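Local atomic coordinates of alpha-glucosidase (Pseudoalteromonas sp. K8, PDB entry 5HQA), a protein that hydrolyses alpha-glucosides as a chloride-activated family 97 glycoside hydrolase that holds calcium beside its sugar-binding pocket. Residues 310-318 / 327-337; 352-363 / 381-391. All blocks are in the same frame, centred on the assembly; numbering follows the deposited sequence.

Contact 1. Residues 310-318 / 327-337; sequences VEGWNTGWD and VFSFTQPYDDF. With AC1 (4,6-dideoxy-4-{[(1S,4R,5S,6S)-4,5,6-trihydroxy-3-(hydroxymethyl)cyclohex-2-en-1-yl]amino}-alpha-D-glucopyranose), chain B.
N314 ND2 donates to S329 O at 2.7 Å, a nearly straight bond in the plane of the amide. N314 CG sits between the backbone N and the carbonyl carbon (chi1 54°), which puts that nitrogen against 327-337, while OD1, in the indole plane, accepts W317 NE1 at 2.9 Å, the donor standing above the amide plane; bonds at both ends fix the amide's rotation. The W317 ring lies between G312 CA on one face and, on the other, the edge of F328 in a T-shaped pair, CE1 being 3.7 Å from W317 CE2. A leucine in place of W317 would probably leave N314 OD1 without its indole donor and open a gap beside F328 and the AC1 hydroxyl O6B. Backbone bonds run from T315 N to Q332 O, S329 N to T315 O and Y334 N to W313 O. T315 CA rests on the Y334 face, and W313 CB stands over the F337 ring, 3.6 Å from its centroid. The two segments thus fold on each other within the loop joining strand 307-310 to helix 339-349 of the TIM barrel; F330 packs on helix 363-379, F337 on helix 290-303, and W317 on E358 of strand 352-358.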
loop_
_atom_site.group_PDB
_atom_site.type_symbol
_atom_site.label_atom_id
_atom_site.label_comp_id
_atom_site.label_asym_id
_atom_site.label_seq_id
_atom_site.Cartn_x
_atom_site.Cartn_y
_atom_site.Cartn_z
ATOM N N VAL A 310 16.841 7.100 11.023
ATOM C CA VAL A 310 18.244 7.319 10.683
ATOM C C VAL A 310 18.735 6.133 9.868
ATOM O O VAL A 310 18.753 5.000 10.368
ATOM C CB VAL A 310 19.130 7.510 11.925
ATOM C CG1 VAL A 310 20.549 7.764 11.490
ATOM C CG2 VAL A 310 18.635 8.662 12.778
ATOM N N GLU A 311 19.131 6.391 8.619
ATOM C CA GLU A 311 19.698 5.368 7.747
ATOM C C GLU A 311 21.210 5.532 7.663
ATOM O O GLU A 311 21.736 6.648 7.691
ATOM C CB GLU A 311 19.094 5.430 6.340
ATOM C CG GLU A 311 17.597 5.247 6.339
ATOM C CD GLU A 311 17.023 5.068 4.950
ATOM O OE1 GLU A 311 17.773 5.206 3.962
ATOM O OE2 GLU A 311 15.804 4.800 4.852
ATOM N N GLY A 312 21.904 4.405 7.554
ATOM C CA GLY A 312 23.351 4.421 7.522
ATOM C C GLY A 312 24.003 4.352 8.879
ATOM O O GLY A 312 25.179 4.712 9.006
ATOM N N TRP A 313 23.273 3.908 9.904
ATOM C CA TRP A 313 23.808 3.870 11.259
ATOM C C TRP A 313 24.684 2.648 11.503
ATOM O O TRP A 313 25.546 2.685 12.387
ATOM C CB TRP A 313 22.656 3.886 12.274
ATOM C CG TRP A 313 21.826 2.629 12.206
ATOM C CD1 TRP A 313 20.741 2.398 11.399
ATOM C CD2 TRP A 313 22.040 1.420 12.945
ATOM N NE1 TRP A 313 20.266 1.126 11.602
ATOM C CE2 TRP A 313 21.045 0.503 12.544
ATOM C CE3 TRP A 313 22.977 1.026 13.911
ATOM C CZ2 TRP A 313 20.954 -0.786 13.077
ATOM C CZ3 TRP A 313 22.888 -0.255 14.443
ATOM C CH2 TRP A 313 21.880 -1.146 14.021
ATOM N N ASN A 314 24.485 1.578 10.743
ATOM C CA ASN A 314 25.105 0.285 10.990
ATOM C C ASN A 314 26.205 0.026 9.969
ATOM O O ASN A 314 26.136 0.509 8.838
ATOM C CB ASN A 314 24.062 -0.831 10.910
ATOM C CG ASN A 314 23.290 -0.818 9.593
ATOM O OD1 ASN A 314 22.878 0.237 9.101
ATOM N ND2 ASN A 314 23.091 -1.996 9.022
ATOM N N THR A 315 27.213 -0.753 10.360
ATOM C CA THR A 315 28.316 -1.008 9.443
ATOM C C THR A 315 27.855 -1.836 8.242
ATOM O O THR A 315 26.961 -2.688 8.336
ATOM C CB THR A 315 29.474 -1.705 10.160
ATOM O OG1 THR A 315 29.065 -3.003 10.602
ATOM C CG2 THR A 315 29.925 -0.882 11.355
ATOM N N GLY A 316 28.461 -1.545 7.090
ATOM C CA GLY A 316 28.157 -2.270 5.873
ATOM C C GLY A 316 27.793 -1.388 4.695
ATOM O O GLY A 316 27.659 -1.882 3.571
ATOM N N TRP A 317 27.625 -0.086 4.926
ATOM C CA TRP A 317 27.234 0.816 3.850
ATOM C C TRP A 317 28.413 1.334 3.039
ATOM O O TRP A 317 28.193 1.908 1.967
ATOM C CB TRP A 317 26.456 2.020 4.398
ATOM C CG TRP A 317 25.108 1.675 4.981
ATOM C CD1 TRP A 317 24.852 1.271 6.258
ATOM C CD2 TRP A 317 23.840 1.713 4.312
ATOM N NE1 TRP A 317 23.507 1.052 6.429
ATOM C CE2 TRP A 317 22.861 1.321 5.251
ATOM C CE3 TRP A 317 23.435 2.046 3.013
ATOM C CZ2 TRP A 317 21.500 1.246 4.933
ATOM C CZ3 TRP A 317 22.072 1.971 2.694
ATOM C CH2 TRP A 317 21.126 1.570 3.653
ATOM N N ASP A 318 29.645 1.169 3.514
ATOM C CA ASP A 318 30.773 1.766 2.809
ATOM C C ASP A 318 30.948 1.147 1.430
ATOM O O ASP A 318 30.807 -0.067 1.250
ATOM C CB ASP A 318 32.056 1.598 3.611
ATOM C CG ASP A 318 32.100 2.493 4.823
ATOM O OD1 ASP A 318 31.030 2.939 5.279
ATOM O OD2 ASP A 318 33.208 2.742 5.327
ATOM N N VAL A 327 27.322 -8.228 3.835
ATOM C CA VAL A 327 28.198 -7.738 4.900
ATOM C C VAL A 327 27.517 -6.795 5.878
ATOM O O VAL A 327 28.159 -6.400 6.864
ATOM C CB VAL A 327 29.461 -7.063 4.328
ATOM C CG1 VAL A 327 30.271 -8.075 3.539
ATOM C CG2 VAL A 327 29.090 -5.862 3.469
ATOM N N PHE A 328 26.263 -6.407 5.644
ATOM C CA PHE A 328 25.550 -5.580 6.614
ATOM C C PHE A 328 25.533 -6.253 7.980
ATOM O O PHE A 328 25.224 -7.444 8.096
ATOM C CB PHE A 328 24.111 -5.340 6.154
ATOM C CG PHE A 328 23.964 -4.252 5.139
ATOM C CD1 PHE A 328 24.488 -2.989 5.375
ATOM C CD2 PHE A 328 23.290 -4.488 3.952
ATOM C CE1 PHE A 328 24.341 -1.971 4.438
ATOM C CE2 PHE A 328 23.139 -3.484 3.007
ATOM C CZ PHE A 328 23.667 -2.220 3.248
ATOM N N SER A 329 25.872 -5.490 9.014
ATOM C CA SER A 329 25.598 -5.875 10.391
ATOM C C SER A 329 24.327 -5.176 10.848
ATOM O O SER A 329 24.123 -3.991 10.564
ATOM C CB SER A 329 26.755 -5.498 11.320
ATOM O OG SER A 329 26.404 -5.702 12.682
ATOM N N PHE A 330 23.467 -5.907 11.549
ATOM C CA PHE A 330 22.253 -5.310 12.083
ATOM C C PHE A 330 22.326 -5.117 13.587
ATOM O O PHE A 330 21.308 -4.817 14.219
ATOM C CB PHE A 330 21.044 -6.146 11.665
ATOM C CG PHE A 330 20.903 -6.240 10.167
ATOM C CD1 PHE A 330 20.367 -5.182 9.443
ATOM C CD2 PHE A 330 21.361 -7.354 9.477
ATOM C CE1 PHE A 330 20.260 -5.244 8.066
ATOM C CE2 PHE A 330 21.252 -7.427 8.090
ATOM C CZ PHE A 330 20.702 -6.369 7.385
ATOM N N THR A 331 23.517 -5.240 14.165
ATOM C CA THR A 331 23.736 -4.934 15.572
ATOM C C THR A 331 24.876 -3.965 15.822
ATOM O O THR A 331 24.915 -3.370 16.905
ATOM C CB THR A 331 24.026 -6.214 16.373
ATOM O OG1 THR A 331 25.094 -6.934 15.739
ATOM C CG2 THR A 331 22.797 -7.101 16.454
ATOM N N GLN A 332 25.807 -3.790 14.880
ATOM C CA GLN A 332 27.020 -3.030 15.142
ATOM C C GLN A 332 26.938 -1.660 14.488
ATOM O O GLN A 332 27.051 -1.566 13.256
ATOM C CB GLN A 332 28.242 -3.785 14.626
ATOM C CG GLN A 332 29.543 -3.018 14.804
ATOM C CD GLN A 332 29.849 -2.742 16.270
ATOM O OE1 GLN A 332 29.890 -3.664 17.093
ATOM N NE2 GLN A 332 30.050 -1.465 16.608
ATOM N N PRO A 333 26.768 -0.582 15.245
ATOM C CA PRO A 333 26.781 0.750 14.637
ATOM C C PRO A 333 28.183 1.168 14.220
ATOM O O PRO A 333 29.196 0.665 14.716
ATOM C CB PRO A 333 26.253 1.652 15.757
ATOM C CG PRO A 333 26.660 0.940 16.997
ATOM C CD PRO A 333 26.490 -0.522 16.691
ATOM N N TYR A 334 28.226 2.112 13.285
ATOM C CA TYR A 334 29.460 2.837 13.026
ATOM C C TYR A 334 29.956 3.507 14.308
ATOM O O TYR A 334 29.189 3.786 15.238
ATOM C CB TYR A 334 29.245 3.901 11.950
ATOM C CG TYR A 334 29.149 3.400 10.522
ATOM C CD1 TYR A 334 30.266 2.909 9.864
ATOM C CD2 TYR A 334 27.951 3.467 9.817
ATOM C CE1 TYR A 334 30.193 2.469 8.547
ATOM C CE2 TYR A 334 27.864 3.031 8.497
ATOM C CZ TYR A 334 28.995 2.532 7.866
ATOM O OH TYR A 334 28.938 2.094 6.555
ATOM N N ASP A 335 31.258 3.800 14.335
ATOM C CA ASP A 335 31.852 4.421 15.515
ATOM C C ASP A 335 31.319 5.820 15.793
ATOM O O ASP A 335 31.449 6.299 16.926
ATOM C CB ASP A 335 33.370 4.493 15.373
ATOM C CG ASP A 335 34.015 3.137 15.449
ATOM O OD1 ASP A 335 33.328 2.182 15.888
ATOM O OD2 ASP A 335 35.206 3.027 15.078
ATOM N N ASP A 336 30.745 6.501 14.801
ATOM C CA ASP A 336 30.245 7.848 15.028
ATOM C C ASP A 336 28.756 7.865 15.339
ATOM O O ASP A 336 28.155 8.943 15.384
ATOM C CB ASP A 336 30.568 8.760 13.834
ATOM C CG ASP A 336 30.040 8.224 12.512
ATOM O OD1 ASP A 336 29.552 7.073 12.471
ATOM O OD2 ASP A 336 30.124 8.964 11.507
ATOM N N PHE A 337 28.160 6.701 15.590
ATOM C CA PHE A 337 26.747 6.587 15.943
ATOM C C PHE A 337 26.664 5.907 17.308
ATOM O O PHE A 337 26.795 4.683 17.407
ATOM C CB PHE A 337 25.983 5.810 14.876
ATOM C CG PHE A 337 24.494 5.846 15.050
ATOM C CD1 PHE A 337 23.827 4.791 15.641
ATOM C CD2 PHE A 337 23.762 6.940 14.620
ATOM C CE1 PHE A 337 22.446 4.824 15.794
ATOM C CE2 PHE A 337 22.384 6.976 14.765
ATOM C CZ PHE A 337 21.728 5.918 15.352
HETATM C C1 AC1 B . 17.143 1.584 -5.982
HETATM O O2 AC1 B . 15.099 0.612 -6.766
HETATM C C2 AC1 B . 15.824 0.947 -5.570
HETATM C C4A AC1 B . 15.962 4.041 1.358
HETATM C C3 AC1 B . 15.023 1.855 -4.675
HETATM O O3 AC1 B . 13.753 1.256 -4.363
HETATM C C4 AC1 B . 15.811 2.172 -3.432
HETATM N N4A AC1 B . 14.996 2.822 -2.358
HETATM C C5 AC1 B . 16.877 3.100 -3.993
HETATM O O5 AC1 B . 17.799 2.284 -4.829
HETATM C C6 AC1 B . 17.684 3.830 -2.964
HETATM C C1B AC1 B . 15.145 2.208 -0.990
HETATM C C2B AC1 B . 14.122 2.967 0.088
HETATM O O2B AC1 B . 12.823 3.000 -0.501
HETATM C C3B AC1 B . 14.613 4.232 0.456
HETATM O O3B AC1 B . 13.671 5.001 1.244
HETATM O O4 AC1 B . 16.549 5.299 1.629
HETATM C C5B AC1 B . 16.940 3.179 0.736
HETATM C C7B AC1 B . 16.475 2.205 -0.481
HETATM C C6B AC1 B . 18.152 2.767 1.588
HETATM O O6B AC1 B . 17.714 1.836 2.527
HETATM O O HOH W 1 29.455 -4.809 8.575
#

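Contact 2. Residues 352-363 / 381-391; sequences QLIGHHETSGNV and NVSQVKTGYVA. With AC1 (4,6-dideoxy-4-{[(1S,4R,5S,6S)-4,5,6-trihydroxy-3-(hydroxymethyl)cyclohex-2-en-1-yl]amino}-alpha-D-glucopyranose), chain B.
One face of the H357 imidazole carries V385 CG1, 4.1 Å from the ring centroid in a CH-pi contact, while ND1 bonds to Y366 in the intervening helix. The H356 ring, turned to the other side of the sheet, has E358 N over one face and, in its plane at the edge, the AC1 hydroxyl O6B and a water. Y389 meets V363 CG1 with its ring edge. The parallel strands 352-358 and 384-388 pair through G355 N to Q384 O, K386 N to G355 O, H357 N to K386 O and G388 N to H357 O; with helix 363-379 they form a beta-alpha-beta unit of the barrel. At the start of the pairing, Q352 NE2 spends one N-H on N381 O (2.8 Å) and the other on S383 OG (3.0 Å). Past the far end, T359 N and OG1 both donate to G388 O. E358, bent at chi2 (61°), folds back so that OE2 takes V390 N at 2.9 Å on its syn side and S360 N at 2.8 Å on its anti lone pair. Two backbone donors therefore fix the carboxylate and aim OE1 at AC1 O6B (2.9 Å); a side chain on G388 would collide with OE1. The extended K386, its NZ also salt-bridged to E311, reaches AC1 O3B (2.8 Å), so this pair presents an acceptor and a donor to the cyclohexene ring.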
loop_
_atom_site.group_PDB
_atom_site.type_symbol
_atom_site.label_atom_id
_atom_site.label_comp_id
_atom_site.label_asym_id
_atom_site.label_seq_id
_atom_site.Cartn_x
_atom_site.Cartn_y
_atom_site.Cartn_z
ATOM N N GLN A 352 11.529 9.409 19.561
ATOM C CA GLN A 352 12.134 8.094 19.458
ATOM C C GLN A 352 13.037 7.978 18.243
ATOM O O GLN A 352 12.860 8.670 17.238
ATOM C CB GLN A 352 11.065 7.013 19.424
ATOM C CG GLN A 352 10.718 6.576 20.824
ATOM C CD GLN A 352 9.653 5.567 20.805
ATOM O OE1 GLN A 352 8.531 5.867 20.415
ATOM N NE2 GLN A 352 9.984 4.338 21.187
ATOM N N LEU A 353 14.040 7.114 18.365
ATOM C CA LEU A 353 14.789 6.672 17.201
ATOM C C LEU A 353 13.954 5.647 16.443
ATOM O O LEU A 353 13.384 4.733 17.049
ATOM C CB LEU A 353 16.125 6.068 17.631
ATOM C CG LEU A 353 17.003 5.432 16.556
ATOM C CD1 LEU A 353 17.514 6.479 15.584
ATOM C CD2 LEU A 353 18.162 4.697 17.212
ATOM N N ILE A 354 13.852 5.812 15.129
ATOM C CA ILE A 354 13.203 4.829 14.271
ATOM C C ILE A 354 14.308 4.006 13.622
ATOM O O ILE A 354 15.236 4.563 13.022
ATOM C CB ILE A 354 12.293 5.505 13.233
ATOM C CG1 ILE A 354 11.103 6.141 13.954
ATOM C CG2 ILE A 354 11.829 4.520 12.182
ATOM C CD1 ILE A 354 10.316 7.093 13.097
ATOM N N GLY A 355 14.241 2.679 13.791
ATOM C CA GLY A 355 15.301 1.808 13.327
ATOM C C GLY A 355 15.256 1.589 11.823
ATOM O O GLY A 355 14.286 1.927 11.140
ATOM N N HIS A 356 16.336 1.012 11.301
ATOM C CA HIS A 356 16.459 0.823 9.858
ATOM C C HIS A 356 17.281 -0.423 9.588
ATOM O O HIS A 356 18.420 -0.524 10.055
ATOM C CB HIS A 356 17.109 2.030 9.180
ATOM C CG HIS A 356 17.119 1.929 7.688
ATOM N ND1 HIS A 356 18.272 2.042 6.940
ATOM C CD2 HIS A 356 16.115 1.703 6.807
ATOM C CE1 HIS A 356 17.974 1.906 5.657
ATOM N NE2 HIS A 356 16.672 1.701 5.549
ATOM N N HIS A 357 16.707 -1.346 8.815
ATOM C CA HIS A 357 17.329 -2.616 8.444
ATOM C C HIS A 357 17.254 -2.736 6.925
ATOM O O HIS A 357 16.284 -3.288 6.407
ATOM C CB HIS A 357 16.621 -3.802 9.105
ATOM C CG HIS A 357 16.824 -3.893 10.583
ATOM N ND1 HIS A 357 16.038 -4.689 11.384
ATOM C CD2 HIS A 357 17.723 -3.303 11.405
ATOM C CE1 HIS A 357 16.438 -4.581 12.639
ATOM N NE2 HIS A 357 17.462 -3.748 12.679
ATOM N N GLU A 358 18.259 -2.224 6.213
ATOM C CA GLU A 358 18.376 -2.473 4.779
ATOM C C GLU A 358 19.157 -3.763 4.552
ATOM O O GLU A 358 20.246 -3.941 5.108
ATOM C CB GLU A 358 19.074 -1.310 4.070
ATOM C CG GLU A 358 19.357 -1.576 2.584
ATOM C CD GLU A 358 18.083 -1.810 1.771
ATOM O OE1 GLU A 358 17.208 -0.914 1.740
ATOM O OE2 GLU A 358 17.942 -2.897 1.164
ATOM N N THR A 359 18.608 -4.656 3.727
ATOM C CA THR A 359 19.249 -5.934 3.459
ATOM C C THR A 359 20.006 -5.970 2.141
ATOM O O THR A 359 20.799 -6.895 1.931
ATOM C CB THR A 359 18.211 -7.058 3.434
ATOM O OG1 THR A 359 17.355 -6.875 2.298
ATOM C CG2 THR A 359 17.372 -7.050 4.714
ATOM N N SER A 360 19.765 -5.006 1.248
ATOM C CA SER A 360 20.232 -5.080 -0.141
ATOM C C SER A 360 19.952 -6.456 -0.744
ATOM O O SER A 360 20.754 -7.005 -1.501
ATOM C CB SER A 360 21.714 -4.727 -0.257
ATOM O OG SER A 360 21.895 -3.336 -0.086
ATOM N N GLY A 361 18.805 -7.025 -0.385
ATOM C CA GLY A 361 18.338 -8.242 -0.995
ATOM C C GLY A 361 18.812 -9.532 -0.357
ATOM O O GLY A 361 18.277 -10.594 -0.698
ATOM N N ASN A 362 19.789 -9.495 0.550
ATOM C CA ASN A 362 20.281 -10.739 1.140
ATOM C C ASN A 362 19.475 -11.014 2.399
ATOM O O ASN A 362 19.798 -10.518 3.484
ATOM C CB ASN A 362 21.773 -10.674 1.434
ATOM C CG ASN A 362 22.311 -11.996 1.974
ATOM O OD1 ASN A 362 21.573 -12.793 2.570
ATOM N ND2 ASN A 362 23.604 -12.234 1.767
ATOM N N VAL A 363 18.440 -11.847 2.266
ATOM C CA VAL A 363 17.543 -12.058 3.394
ATOM C C VAL A 363 18.086 -13.085 4.376
ATOM O O VAL A 363 17.636 -13.118 5.528
ATOM C CB VAL A 363 16.134 -12.447 2.905
ATOM C CG1 VAL A 363 15.539 -11.288 2.095
ATOM C CG2 VAL A 363 16.182 -13.725 2.064
ATOM N N ASN A 381 14.830 1.249 23.227
ATOM C CA ASN A 381 13.602 2.047 23.186
ATOM C C ASN A 381 13.180 2.371 21.741
ATOM O O ASN A 381 12.619 3.434 21.460
ATOM C CB ASN A 381 13.775 3.330 24.022
ATOM C CG ASN A 381 12.485 4.137 24.180
ATOM O OD1 ASN A 381 11.392 3.571 24.310
ATOM N ND2 ASN A 381 12.614 5.476 24.163
ATOM N N VAL A 382 13.450 1.467 20.800
ATOM C CA VAL A 382 13.039 1.632 19.404
ATOM C C VAL A 382 11.742 0.857 19.196
ATOM O O VAL A 382 11.699 -0.359 19.419
ATOM C CB VAL A 382 14.136 1.161 18.434
ATOM C CG1 VAL A 382 13.610 1.114 16.992
ATOM C CG2 VAL A 382 15.366 2.076 18.528
ATOM N N SER A 383 10.682 1.555 18.765
ATOM C CA SER A 383 9.363 0.955 18.581
ATOM C C SER A 383 8.955 0.747 17.128
ATOM O O SER A 383 8.007 -0.005 16.878
ATOM C CB SER A 383 8.285 1.819 19.248
ATOM O OG SER A 383 8.419 1.791 20.653
ATOM N N GLN A 384 9.607 1.409 16.170
ATOM C CA GLN A 384 9.294 1.262 14.753
ATOM C C GLN A 384 10.591 1.038 13.998
ATOM O O GLN A 384 11.614 1.648 14.327
ATOM C CB GLN A 384 8.568 2.496 14.185
ATOM C CG GLN A 384 7.247 2.792 14.886
ATOM C CD GLN A 384 6.540 4.068 14.398
ATOM O OE1 GLN A 384 7.128 4.908 13.696
ATOM N NE2 GLN A 384 5.261 4.217 14.786
ATOM N N VAL A 385 10.550 0.158 12.997
ATOM C CA VAL A 385 11.712 -0.162 12.171
ATOM C C VAL A 385 11.294 -0.130 10.708
ATOM O O VAL A 385 10.273 -0.722 10.335
ATOM C CB VAL A 385 12.315 -1.534 12.533
ATOM C CG1 VAL A 385 13.413 -1.924 11.546
ATOM C CG2 VAL A 385 12.865 -1.504 13.960
ATOM N N LYS A 386 12.067 0.586 9.893
ATOM C CA LYS A 386 11.925 0.563 8.445
ATOM C C LYS A 386 12.853 -0.512 7.897
ATOM O O LYS A 386 14.054 -0.490 8.179
ATOM C CB LYS A 386 12.275 1.930 7.855
ATOM C CG LYS A 386 12.285 1.999 6.344
ATOM C CD LYS A 386 12.643 3.417 5.896
ATOM C CE LYS A 386 12.811 3.498 4.386
ATOM N NZ LYS A 386 13.260 4.847 3.992
ATOM N N THR A 387 12.302 -1.459 7.139
ATOM C CA THR A 387 13.093 -2.509 6.508
ATOM C C THR A 387 13.218 -2.241 5.014
ATOM O O THR A 387 12.466 -1.455 4.431
ATOM C CB THR A 387 12.470 -3.889 6.738
ATOM O OG1 THR A 387 11.143 -3.909 6.189
ATOM C CG2 THR A 387 12.419 -4.215 8.244
ATOM N N GLY A 388 14.189 -2.894 4.394
ATOM C CA GLY A 388 14.468 -2.650 2.991
ATOM C C GLY A 388 15.021 -3.887 2.332
ATOM O O GLY A 388 15.749 -4.666 2.950
ATOM N N TYR A 389 14.671 -4.070 1.057
ATOM C CA TYR A 389 15.056 -5.266 0.312
ATOM C C TYR A 389 15.517 -4.869 -1.093
ATOM O O TYR A 389 15.012 -5.350 -2.104
ATOM C CB TYR A 389 13.891 -6.261 0.271
ATOM C CG TYR A 389 13.461 -6.710 1.660
ATOM C CD1 TYR A 389 12.618 -5.922 2.438
ATOM C CD2 TYR A 389 13.916 -7.910 2.198
ATOM C CE1 TYR A 389 12.246 -6.310 3.719
ATOM C CE2 TYR A 389 13.542 -8.314 3.484
ATOM C CZ TYR A 389 12.705 -7.507 4.234
ATOM O OH TYR A 389 12.317 -7.895 5.505
ATOM N N VAL A 390 16.502 -3.974 -1.173
ATOM C CA VAL A 390 16.888 -3.416 -2.471
ATOM C C VAL A 390 17.646 -4.473 -3.277
ATOM O O VAL A 390 18.761 -4.865 -2.928
ATOM C CB VAL A 390 17.717 -2.137 -2.315
ATOM C CG1 VAL A 390 18.222 -1.672 -3.686
ATOM C CG2 VAL A 390 16.865 -1.052 -1.689
ATOM N N ALA A 391 17.032 -4.931 -4.364
ATOM C CA ALA A 391 17.624 -5.822 -5.352
ATOM C C ALA A 391 16.681 -5.836 -6.547
ATOM O O ALA A 391 15.479 -5.592 -6.398
ATOM C CB ALA A 391 17.823 -7.246 -4.806
HETATM C C1 AC1 B . 17.143 1.584 -5.982
HETATM O O2 AC1 B . 15.099 0.612 -6.766
HETATM C C2 AC1 B . 15.824 0.947 -5.570
HETATM C C4A AC1 B . 15.962 4.041 1.358
HETATM C C3 AC1 B . 15.023 1.855 -4.675
HETATM O O3 AC1 B . 13.753 1.256 -4.363
HETATM C C4 AC1 B . 15.811 2.172 -3.432
HETATM N N4A AC1 B . 14.996 2.822 -2.358
HETATM C C5 AC1 B . 16.877 3.100 -3.993
HETATM O O5 AC1 B . 17.799 2.284 -4.829
HETATM C C6 AC1 B . 17.684 3.830 -2.964
HETATM C C1B AC1 B . 15.145 2.208 -0.990
HETATM C C2B AC1 B . 14.122 2.967 0.088
HETATM O O2B AC1 B . 12.823 3.000 -0.501
HETATM C C3B AC1 B . 14.613 4.232 0.456
HETATM O O3B AC1 B . 13.671 5.001 1.244
HETATM O O4 AC1 B . 16.549 5.299 1.629
HETATM C C5B AC1 B . 16.940 3.179 0.736
HETATM C C7B AC1 B . 16.475 2.205 -0.481
HETATM C C6B AC1 B . 18.152 2.767 1.588
HETATM O O6B AC1 B . 17.714 1.836 2.527
HETATM O O HOH W 2 10.780 3.922 17.308
HETATM O O HOH W 3 14.218 5.657 20.869
HETATM O O HOH W 4 14.469 0.816 3.723
#

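In the fold
Contact 1 and contact 2, their centres about 11 Å apart, follow one another along the chain and meet at the sugar pocket of the barrel. Their main polar link is the salt bridge from E311 OE2 to K386 NZ, 2.7 Å long. E311 OE1 receives O4 of AC1 at 2.6 Å, so the glutamate both grips the ligand and positions the lysine that binds a neighbouring hydroxyl. A probable hydrogen bond joins W313 NE1 to H356 O (2.9 Å), tying the loop 310-318 to strand 352-358. W317, E358 and H356 gather round O6B. The V390 side chain lies about 6 Å from the calcium ion, which E154, E437, E455 and E461 ligate.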